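Side-chain contacts in phosphosugar isomerase (Escherichia coli O6:H1, PDB 5UQI), which probably interconverts arabinose 5-phosphate and ribulose 5-phosphate, as a sugar isomerase (SIS) domain of the GutQ/KpsF subfamily that binds arabinose-5-phosphate: residues F73-G77 against T78-H82; G86-A89 against K90-V94; L162-G165 against D166-L170. All coordinates share one frame; numbering follows the deposited sequence.

Interaction 1: F73-G77 against T78-H82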
ATOM      1  N   PHE A  73       3.687  11.280  -0.894  1.00 12.51           N
ATOM      2  CA  PHE A  73       2.475  11.697  -1.577  1.00 12.31           C
ATOM      3  C   PHE A  73       2.095  10.609  -2.602  1.00 13.23           C
ATOM      4  O   PHE A  73       2.834   9.657  -2.825  1.00 13.18           O
ATOM      5  CB  PHE A  73       2.640  13.084  -2.292  1.00 12.88           C
ATOM      6  CG  PHE A  73       3.703  13.119  -3.394  1.00 13.04           C
ATOM      7  CD1 PHE A  73       5.073  13.143  -3.097  1.00 17.36           C
ATOM      8  CD2 PHE A  73       3.307  13.129  -4.755  1.00 14.28           C
ATOM      9  CE1 PHE A  73       6.013  13.174  -4.138  1.00 17.72           C
ATOM     10  CE2 PHE A  73       4.243  13.167  -5.821  1.00 15.48           C
ATOM     11  CZ  PHE A  73       5.614  13.186  -5.503  1.00 17.51           C
ATOM     12  N   PHE A  74       0.904  10.789  -3.174  1.00 12.26           N
ATOM     13  CA  PHE A  74       0.322   9.817  -4.076  1.00 10.73           C
ATOM     14  C   PHE A  74       0.338  10.331  -5.497  1.00 11.79           C
ATOM     15  O   PHE A  74       0.017  11.508  -5.761  1.00 12.96           O
ATOM     16  CB  PHE A  74      -1.156   9.628  -3.619  1.00 12.23           C
ATOM     17  CG  PHE A  74      -1.967   8.834  -4.627  1.00 12.90           C
ATOM     18  CD1 PHE A  74      -1.760   7.460  -4.784  1.00 14.14           C
ATOM     19  CD2 PHE A  74      -2.960   9.477  -5.417  1.00 14.76           C
ATOM     20  CE1 PHE A  74      -2.550   6.710  -5.699  1.00 16.58           C
ATOM     21  CE2 PHE A  74      -3.721   8.670  -6.342  1.00 15.84           C
ATOM     22  CZ  PHE A  74      -3.514   7.332  -6.472  1.00 16.47           C
ATOM     23  N   VAL A  75       0.651   9.397  -6.439  1.00 11.04           N
ATOM     24  CA  VAL A  75       0.547   9.651  -7.888  1.00 12.01           C
ATOM     25  C   VAL A  75      -0.303   8.555  -8.448  1.00 10.36           C
ATOM     26  O   VAL A  75      -0.017   7.351  -8.305  1.00 11.02           O
ATOM     27  CB  VAL A  75       1.935   9.642  -8.541  1.00 12.85           C
ATOM     28  CG1 VAL A  75       1.776   9.704 -10.060  1.00 15.23           C
ATOM     29  CG2 VAL A  75       2.763  10.842  -8.073  1.00 14.50           C
ATOM     30  N   HIS A  76      -1.397   8.945  -9.110  1.00 10.81           N
ATOM     31  CA  HIS A  76      -2.246   7.917  -9.746  1.00 11.19           C
ATOM     32  C   HIS A  76      -1.545   7.266 -10.907  1.00 12.70           C
ATOM     33  O   HIS A  76      -0.858   7.937 -11.660  1.00 13.45           O
ATOM     34  CB  HIS A  76      -3.523   8.646 -10.202  1.00 12.95           C
ATOM     35  CG  HIS A  76      -4.583   7.724 -10.713  1.00 12.96           C
ATOM     36  ND1 HIS A  76      -4.600   7.311 -12.047  1.00 13.99           N
ATOM     37  CD2 HIS A  76      -5.646   7.137 -10.113  1.00 13.77           C
ATOM     38  CE1 HIS A  76      -5.631   6.500 -12.220  1.00 13.15           C
ATOM     39  NE2 HIS A  76      -6.311   6.425 -11.082  1.00 13.70           N
ATOM     40  N   GLY A  77      -1.717   5.940 -11.045  1.00 11.79           N
ATOM     41  CA  GLY A  77      -0.924   5.212 -12.077  1.00 13.76           C
ATOM     42  C   GLY A  77      -1.200   5.692 -13.505  1.00 14.20           C
ATOM     43  O   GLY A  77      -0.295   5.768 -14.351  1.00 14.81           O
ATOM     44  N   THR A  78      -2.445   6.079 -13.831  1.00 12.75           N
ATOM     45  CA  THR A  78      -2.706   6.639 -15.170  1.00 13.64           C
ATOM     46  C   THR A  78      -2.186   8.028 -15.294  1.00 13.89           C
ATOM     47  O   THR A  78      -1.580   8.386 -16.295  1.00 14.59           O
ATOM     48  CB  THR A  78      -4.244   6.678 -15.434  1.00 13.59           C
ATOM     49  OG1 THR A  78      -4.615   5.296 -15.575  1.00 14.98           O
ATOM     50  CG2 THR A  78      -4.588   7.403 -16.733  1.00 14.30           C
ATOM     51  N   GLU A  79      -2.377   8.848 -14.286  1.00 12.04           N
ATOM     52  CA  GLU A  79      -1.789  10.175 -14.395  1.00 12.86           C
ATOM     53  C   GLU A  79      -0.245  10.133 -14.528  1.00 13.02           C
ATOM     54  O   GLU A  79       0.327  10.979 -15.231  1.00 13.68           O
ATOM     55  CB  GLU A  79      -2.168  11.043 -13.165  1.00 13.42           C
ATOM     56  CG  GLU A  79      -3.731  11.192 -13.052  1.00 17.34           C
ATOM     57  CD  GLU A  79      -4.314  11.832 -14.308  1.00 20.50           C
ATOM     58  OE1 GLU A  79      -3.677  12.853 -14.785  1.00 22.86           O
ATOM     59  OE2 GLU A  79      -5.273  11.291 -14.938  1.00 17.31           O
ATOM     60  N   ALA A  80       0.408   9.143 -13.878  1.00 12.26           N
ATOM     61  CA  ALA A  80       1.840   8.995 -14.001  1.00 12.68           C
ATOM     62  C   ALA A  80       2.269   8.926 -15.464  1.00 12.52           C
ATOM     63  O   ALA A  80       3.229   9.566 -15.835  1.00 13.79           O
ATOM     64  CB  ALA A  80       2.238   7.715 -13.253  1.00 13.67           C
ATOM     65  N   VAL A  81       1.541   8.147 -16.270  1.00 12.90           N
ATOM     66  CA  VAL A  81       2.034   7.937 -17.674  1.00 12.80           C
ATOM     67  C   VAL A  81       1.556   9.075 -18.586  1.00 14.06           C
ATOM     68  O   VAL A  81       1.825   9.094 -19.790  1.00 15.44           O
ATOM     69  CB  VAL A  81       1.641   6.548 -18.207  1.00 13.13           C
ATOM     70  CG1 VAL A  81       2.307   5.470 -17.358  1.00 16.07           C
ATOM     71  CG2 VAL A  81       0.121   6.363 -18.418  1.00 13.62           C
ATOM     72  N   HIS A  82       0.771  10.010 -18.032  1.00 14.80           N
ATOM     73  CA  HIS A  82       0.382  11.248 -18.706  1.00 15.25           C
ATOM     74  C   HIS A  82       1.118  12.455 -18.141  1.00 14.60           C
ATOM     75  O   HIS A  82       0.615  13.565 -18.245  1.00 18.12           O
ATOM     76  CB  HIS A  82      -1.147  11.415 -18.682  1.00 15.57           C
ATOM     77  CG  HIS A  82      -1.842  10.343 -19.450  1.00 18.02           C
ATOM     78  ND1 HIS A  82      -2.127  10.466 -20.793  1.00 25.79           N
ATOM     79  CD2 HIS A  82      -2.287   9.123 -19.083  1.00 17.84           C
ATOM     80  CE1 HIS A  82      -2.700   9.355 -21.225  1.00 25.45           C
ATOM     81  NE2 HIS A  82      -2.770   8.505 -20.223  1.00 21.66           N
TER
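The strand-to-helix junction at one edge of the parallel sheet of the SIS domain turns on His76, which sits at the N-cap position, right before helix 77-84. Its carbonyl opens the helix: Ala80 N donates to His76 O at 2.8 Å, almost in line with the carbonyl, and the axes of strand 73-76 and helix 78-82 make an angle of 78°. With CG anti to the backbone N (chi1 -172°), the imidazole comes alongside Thr78, whose CB lies at the ring's edge, in plane, 3.5 Å from His76 ND1. Glu79 comes in along the stem of the same side chain, with its CG 3.8 Å from His76 CB; its chain then bends at chi2, and Glu79 OE2 stops 5.0 Å from His76 ND1, too far for a salt bridge. Backbone hydrogen bonds to strand 46-50 run on from Val75, which pairs with Phe48, to Gly77, which pairs with Gly50. The buried Val75 side chain also rests on Val47 of that strand. On the helix side, the methyl Ala80 CB packs 3.8 Å from Val75 CG1.

Interaction 2: G86-A89 against K90-V94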
ATOM      1  N   GLY A  86       6.893  12.943 -13.804  1.00 13.29           N
ATOM      2  CA  GLY A  86       7.749  14.061 -13.560  1.00 12.70           C
ATOM      3  C   GLY A  86       7.728  14.553 -12.122  1.00 14.48           C
ATOM      4  O   GLY A  86       8.585  15.365 -11.702  1.00 16.40           O
ATOM      5  N   MET A  87       6.789  14.027 -11.320  1.00 13.58           N
ATOM      6  CA  MET A  87       6.793  14.392  -9.894  1.00 13.46           C
ATOM      7  C   MET A  87       7.834  13.638  -9.101  1.00 14.80           C
ATOM      8  O   MET A  87       8.129  14.038  -7.942  1.00 16.10           O
ATOM      9  CB  MET A  87       5.403  14.128  -9.280  1.00 13.56           C
ATOM     10  CG  MET A  87       4.341  14.948  -9.987  1.00 13.58           C
ATOM     11  SD  MET A  87       2.687  14.603  -9.310  1.00 15.26           S
ATOM     12  CE  MET A  87       1.752  15.863 -10.199  1.00 14.62           C
ATOM     13  N   VAL A  88       8.308  12.521  -9.666  1.00 13.94           N
ATOM     14  CA  VAL A  88       9.220  11.558  -8.995  1.00 14.58           C
ATOM     15  C   VAL A  88      10.640  11.964  -9.383  1.00 16.40           C
ATOM     16  O   VAL A  88      10.956  12.035 -10.566  1.00 19.49           O
ATOM     17  CB  VAL A  88       8.936  10.109  -9.478  1.00 15.12           C
ATOM     18  CG1 VAL A  88       9.916   9.115  -8.834  1.00 15.65           C
ATOM     19  CG2 VAL A  88       7.481   9.734  -9.176  1.00 15.31           C
ATOM     20  N   ALA A  89      11.438  12.282  -8.381  1.00 18.18           N
ATOM     21  CA  ALA A  89      12.834  12.714  -8.616  1.00 19.36           C
ATOM     22  C   ALA A  89      13.839  11.771  -7.974  1.00 21.05           C
ATOM     23  O   ALA A  89      13.469  10.876  -7.274  1.00 19.56           O
ATOM     24  CB  ALA A  89      13.026  14.134  -8.131  1.00 23.56           C
ATOM     25  N   LYS A  90      15.132  11.993  -8.229  1.00 21.18           N
ATOM     26  CA  LYS A  90      16.132  10.935  -7.984  1.00 25.18           C
ATOM     27  C   LYS A  90      16.129  10.206  -6.627  1.00 26.77           C
ATOM     28  O   LYS A  90      16.282   8.969  -6.601  1.00 29.70           O
ATOM     29  CB  LYS A  90      17.551  11.455  -8.300  1.00 30.56           C
ATOM     30  CG  LYS A  90      18.003  12.662  -7.504  1.00 38.28           C
ATOM     31  CD  LYS A  90      19.523  12.864  -7.565  1.00 46.68           C
ATOM     32  CE  LYS A  90      19.919  13.773  -8.714  1.00 51.02           C
ATOM     33  NZ  LYS A  90      21.350  14.182  -8.614  1.00 64.08           N
ATOM     34  N   ASP A  91      15.969  10.962  -5.544  1.00 23.10           N
ATOM     35  CA  ASP A  91      16.022  10.423  -4.165  1.00 22.55           C
ATOM     36  C   ASP A  91      14.697   9.786  -3.691  1.00 18.93           C
ATOM     37  O   ASP A  91      14.649   9.210  -2.590  1.00 20.67           O
ATOM     38  CB  ASP A  91      16.354  11.529  -3.161  1.00 24.49           C
ATOM     39  CG  ASP A  91      17.776  12.111  -3.350  1.00 34.14           C
ATOM     40  OD1 ASP A  91      18.700  11.338  -3.639  1.00 34.68           O
ATOM     41  OD2 ASP A  91      17.926  13.337  -3.197  1.00 41.56           O
ATOM     42  N   ASP A  92      13.629   9.905  -4.500  1.00 16.08           N
ATOM     43  CA  ASP A  92      12.341   9.377  -4.033  1.00 16.33           C
ATOM     44  C   ASP A  92      12.294   7.882  -4.149  1.00 16.21           C
ATOM     45  O   ASP A  92      12.974   7.298  -5.003  1.00 15.93           O
ATOM     46  CB  ASP A  92      11.207   9.953  -4.882  1.00 14.88           C
ATOM     47  CG  ASP A  92      11.054  11.493  -4.734  1.00 16.44           C
ATOM     48  OD1 ASP A  92      11.540  12.113  -3.746  1.00 17.49           O
ATOM     49  OD2 ASP A  92      10.534  12.131  -5.690  1.00 15.90           O
ATOM     50  N   VAL A  93      11.558   7.251  -3.241  1.00 13.01           N
ATOM     51  CA  VAL A  93      11.360   5.796  -3.269  1.00 13.88           C
ATOM     52  C   VAL A  93       9.925   5.592  -3.654  1.00 15.36           C
ATOM     53  O   VAL A  93       9.085   6.310  -3.100  1.00 16.49           O
ATOM     54  CB  VAL A  93      11.673   5.153  -1.899  1.00 14.94           C
ATOM     55  CG1 VAL A  93      11.215   3.688  -1.802  1.00 16.78           C
ATOM     56  CG2 VAL A  93      13.172   5.384  -1.610  1.00 18.73           C
ATOM     57  N   VAL A  94       9.636   4.617  -4.510  1.00 13.26           N
ATOM     58  CA  VAL A  94       8.280   4.425  -5.092  1.00 13.35           C
ATOM     59  C   VAL A  94       7.701   3.141  -4.542  1.00 14.26           C
ATOM     60  O   VAL A  94       8.356   2.062  -4.601  1.00 15.95           O
ATOM     61  CB  VAL A  94       8.338   4.428  -6.649  1.00 13.88           C
ATOM     62  CG1 VAL A  94       6.953   4.221  -7.226  1.00 14.00           C
ATOM     63  CG2 VAL A  94       8.933   5.710  -7.183  1.00 14.05           C
TER
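Asp92 and Ala89 close a type I beta turn, Ala89 to Asp92, that leads from the loop after helix 77-84 into strand 93-97 of the parallel sheet of the SIS domain. The turn has its usual backbone bond, Asp92 N to Ala89 O at 2.9 Å, and the aspartate side chain folds back to add a second bond to the same residue. From the backbone outward, Asp92 CB points toward the incoming chain and lies 3.4 Å from Ala89 O. At the next atom, CG takes the position beside its own backbone N (chi1 -64°), which brings Asp92 CG to 3.8 Å from Ala89 N. Of the two oxygens at the tip, Asp92 OD2 accepts from Ala89 N at 2.8 Å. The N-H points straight at OD2 (177°) but comes from above the carboxylate plane, 46° out of it. OD1 accepts instead from the backbone N of Lys45, just before strand 46-50. The carboxylate is thus held through both oxygens by main-chain N-H groups from two parts of the chain, which should fix its rotation and probably stabilises its negative charge.

Asn118 ND2 reinforces the turn, whose central residues are Lys90 and Asp91, by donating to the carbonyls of both Ala89 and Asp92. On the buried side, Val88 and Val94 cross at about a right angle, bringing the methyl Val88 CG1 to 3.9 Å from Val94 CG2.

Interaction 3: L162-G165 against D166-L170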
ATOM      1  N   LEU A 162      -4.418  -1.657   3.728  1.00 13.80           N
ATOM      2  CA  LEU A 162      -4.482  -0.463   4.595  1.00 14.88           C
ATOM      3  C   LEU A 162      -3.912  -0.758   5.975  1.00 15.49           C
ATOM      4  O   LEU A 162      -3.134   0.028   6.500  1.00 14.62           O
ATOM      5  CB  LEU A 162      -5.957  -0.005   4.744  1.00 14.84           C
ATOM      6  CG  LEU A 162      -6.204   1.160   5.723  1.00 14.76           C
ATOM      7  CD1 LEU A 162      -5.475   2.424   5.281  1.00 18.55           C
ATOM      8  CD2 LEU A 162      -7.705   1.406   5.754  1.00 18.56           C
ATOM      9  N   VAL A 163      -4.285  -1.909   6.542  1.00 14.65           N
ATOM     10  CA  VAL A 163      -3.777  -2.232   7.885  1.00 15.54           C
ATOM     11  C   VAL A 163      -2.261  -2.427   7.886  1.00 15.38           C
ATOM     12  O   VAL A 163      -1.553  -1.876   8.744  1.00 16.49           O
ATOM     13  CB  VAL A 163      -4.497  -3.492   8.414  1.00 14.58           C
ATOM     14  CG1 VAL A 163      -3.913  -3.941   9.745  1.00 18.35           C
ATOM     15  CG2 VAL A 163      -5.977  -3.169   8.626  1.00 17.85           C
ATOM     16  N   VAL A 164      -1.767  -3.149   6.864  1.00 15.19           N
ATOM     17  CA  VAL A 164      -0.323  -3.345   6.735  1.00 15.50           C
ATOM     18  C   VAL A 164       0.420  -1.996   6.595  1.00 16.49           C
ATOM     19  O   VAL A 164       1.392  -1.697   7.303  1.00 16.25           O
ATOM     20  CB  VAL A 164      -0.026  -4.254   5.514  1.00 16.62           C
ATOM     21  CG1 VAL A 164       1.434  -4.135   5.113  1.00 19.17           C
ATOM     22  CG2 VAL A 164      -0.430  -5.701   5.826  1.00 19.20           C
ATOM     23  N   GLY A 165      -0.071  -1.151   5.673  1.00 14.85           N
ATOM     24  CA  GLY A 165       0.585   0.152   5.419  1.00 14.82           C
ATOM     25  C   GLY A 165       0.528   1.066   6.646  1.00 14.73           C
ATOM     26  O   GLY A 165       1.486   1.784   6.927  1.00 17.09           O
ATOM     27  N   ASP A 166      -0.604   1.078   7.349  1.00 14.35           N
ATOM     28  CA  ASP A 166      -0.727   1.880   8.568  1.00 14.29           C
ATOM     29  C   ASP A 166       0.340   1.421   9.597  1.00 15.28           C
ATOM     30  O   ASP A 166       0.998   2.288  10.227  1.00 15.78           O
ATOM     31  CB  ASP A 166      -2.057   1.711   9.263  1.00 15.55           C
ATOM     32  CG  ASP A 166      -3.204   2.533   8.684  1.00 19.18           C
ATOM     33  OD1 ASP A 166      -2.989   3.363   7.807  1.00 20.79           O
ATOM     34  OD2 ASP A 166      -4.363   2.290   9.232  1.00 20.57           O
ATOM     35  N   ALA A 167       0.497   0.093   9.713  1.00 15.63           N
ATOM     36  CA  ALA A 167       1.453  -0.434  10.710  1.00 15.78           C
ATOM     37  C   ALA A 167       2.882  -0.065  10.323  1.00 16.24           C
ATOM     38  O   ALA A 167       3.673   0.290  11.187  1.00 16.69           O
ATOM     39  CB  ALA A 167       1.318  -1.950  10.816  1.00 16.23           C
ATOM     40  N   VAL A 168       3.227  -0.148   9.021  1.00 16.09           N
ATOM     41  CA  VAL A 168       4.518   0.310   8.547  1.00 15.87           C
ATOM     42  C   VAL A 168       4.747   1.776   8.873  1.00 15.41           C
ATOM     43  O   VAL A 168       5.790   2.182   9.394  1.00 17.42           O
ATOM     44  CB  VAL A 168       4.696  -0.008   7.057  1.00 15.51           C
ATOM     45  CG1 VAL A 168       5.982   0.639   6.560  1.00 17.50           C
ATOM     46  CG2 VAL A 168       4.657  -1.541   6.863  1.00 16.09           C
ATOM     47  N   ALA A 169       3.754   2.630   8.561  1.00 14.11           N
ATOM     48  CA  ALA A 169       3.859   4.037   8.850  1.00 12.56           C
ATOM     49  C   ALA A 169       4.112   4.268  10.357  1.00 14.97           C
ATOM     50  O   ALA A 169       4.960   5.086  10.695  1.00 15.61           O
ATOM     51  CB  ALA A 169       2.514   4.750   8.437  1.00 13.75           C
ATOM     52  N   LEU A 170       3.325   3.586  11.190  1.00 15.54           N
ATOM     53  CA  LEU A 170       3.460   3.802  12.653  1.00 15.20           C
ATOM     54  C   LEU A 170       4.788   3.277  13.182  1.00 17.35           C
ATOM     55  O   LEU A 170       5.357   3.927  14.082  1.00 18.28           O
ATOM     56  CB  LEU A 170       2.277   3.215  13.414  1.00 16.61           C
ATOM     57  CG  LEU A 170       0.957   3.975  13.123  1.00 21.06           C
ATOM     58  CD1 LEU A 170      -0.252   3.226  13.711  1.00 20.77           C
ATOM     59  CD2 LEU A 170       0.969   5.438  13.531  1.00 22.29           C
TER
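This is an i to i+4 contact within a single alpha-helix, the long helix 156-175 of the SIS domain, which packs against helices 52-67 and 32-41 with different side chains. Leu162 and Asp166 meet on the side facing helix 52-67. The leucine CG is anti to its backbone N (chi1 175°), carrying the branch outward from the helix, and chi2 (62°) then turns Leu162 CD1 to 3.7 Å from Asp166 OD1. The two side chains cross obliquely, and the contact of methyl with carboxylate is van der Waals only. The charge of Asp166 is met elsewhere: OD1 forms a salt bridge with Lys60 NZ of helix 52-67. Leu162 also touches Lys60, placing apolar surface beside this ion pair, while Leu61 and Thr64 of the same helix pack on Asp166.

Four successive backbone bonds hold the turn. Asp166 N donates to Leu162 O at 2.9 Å and Ala167 N to Val163 O at 3.0 Å; Val168 N and Ala169 N then reach Val164 O and Gly165 O. Buried Gly165 brings no side chain to the helix surface, but its carbonyl oxygen is bound by Ala169 N and also lies 3.5 Å from Ala169 CB. Ala169 packs on Phe65, again of helix 52-67.

Val164 and Val168 form a separate apolar row toward helix 32-41, where Phe32 touches Val164, and Val168 touches Leu35, Ile36 and Leu39. The valines themselves are only loosely apposed, with Val164 CG1 4.5 Å from Val168 CG2. Val168 sits closer to the backbone behind it: Val168 CG2, anti to its own carbonyl carbon, lies 3.3 Å from Val164 O.

In the fold
Interactions 1 and 2 are consecutive steps along the chain, joined through helix 77-84, and both reach the same parallel sheet. Their centres are 12 Å apart and they touch: Phe73 CZ packs 3.6 Å from Met87 O, and Val75 CG2 lies 4.0 Å from Met87 SD. Interaction 3 stands apart on helix 156-175, with its nearest atoms about 11 Å from interaction 1 and about 10 Å from interaction 2. None of the three supplies a residue of the arabinose-5-phosphate pocket. Interaction 1 comes nearest to it: the side chain of His76 is about 9 Å from the bound arabinose-5-phosphate and touches the pocket residue Val51. The side chain of Leu162 in interaction 3 is about 12 Å from the arabinose-5-phosphate.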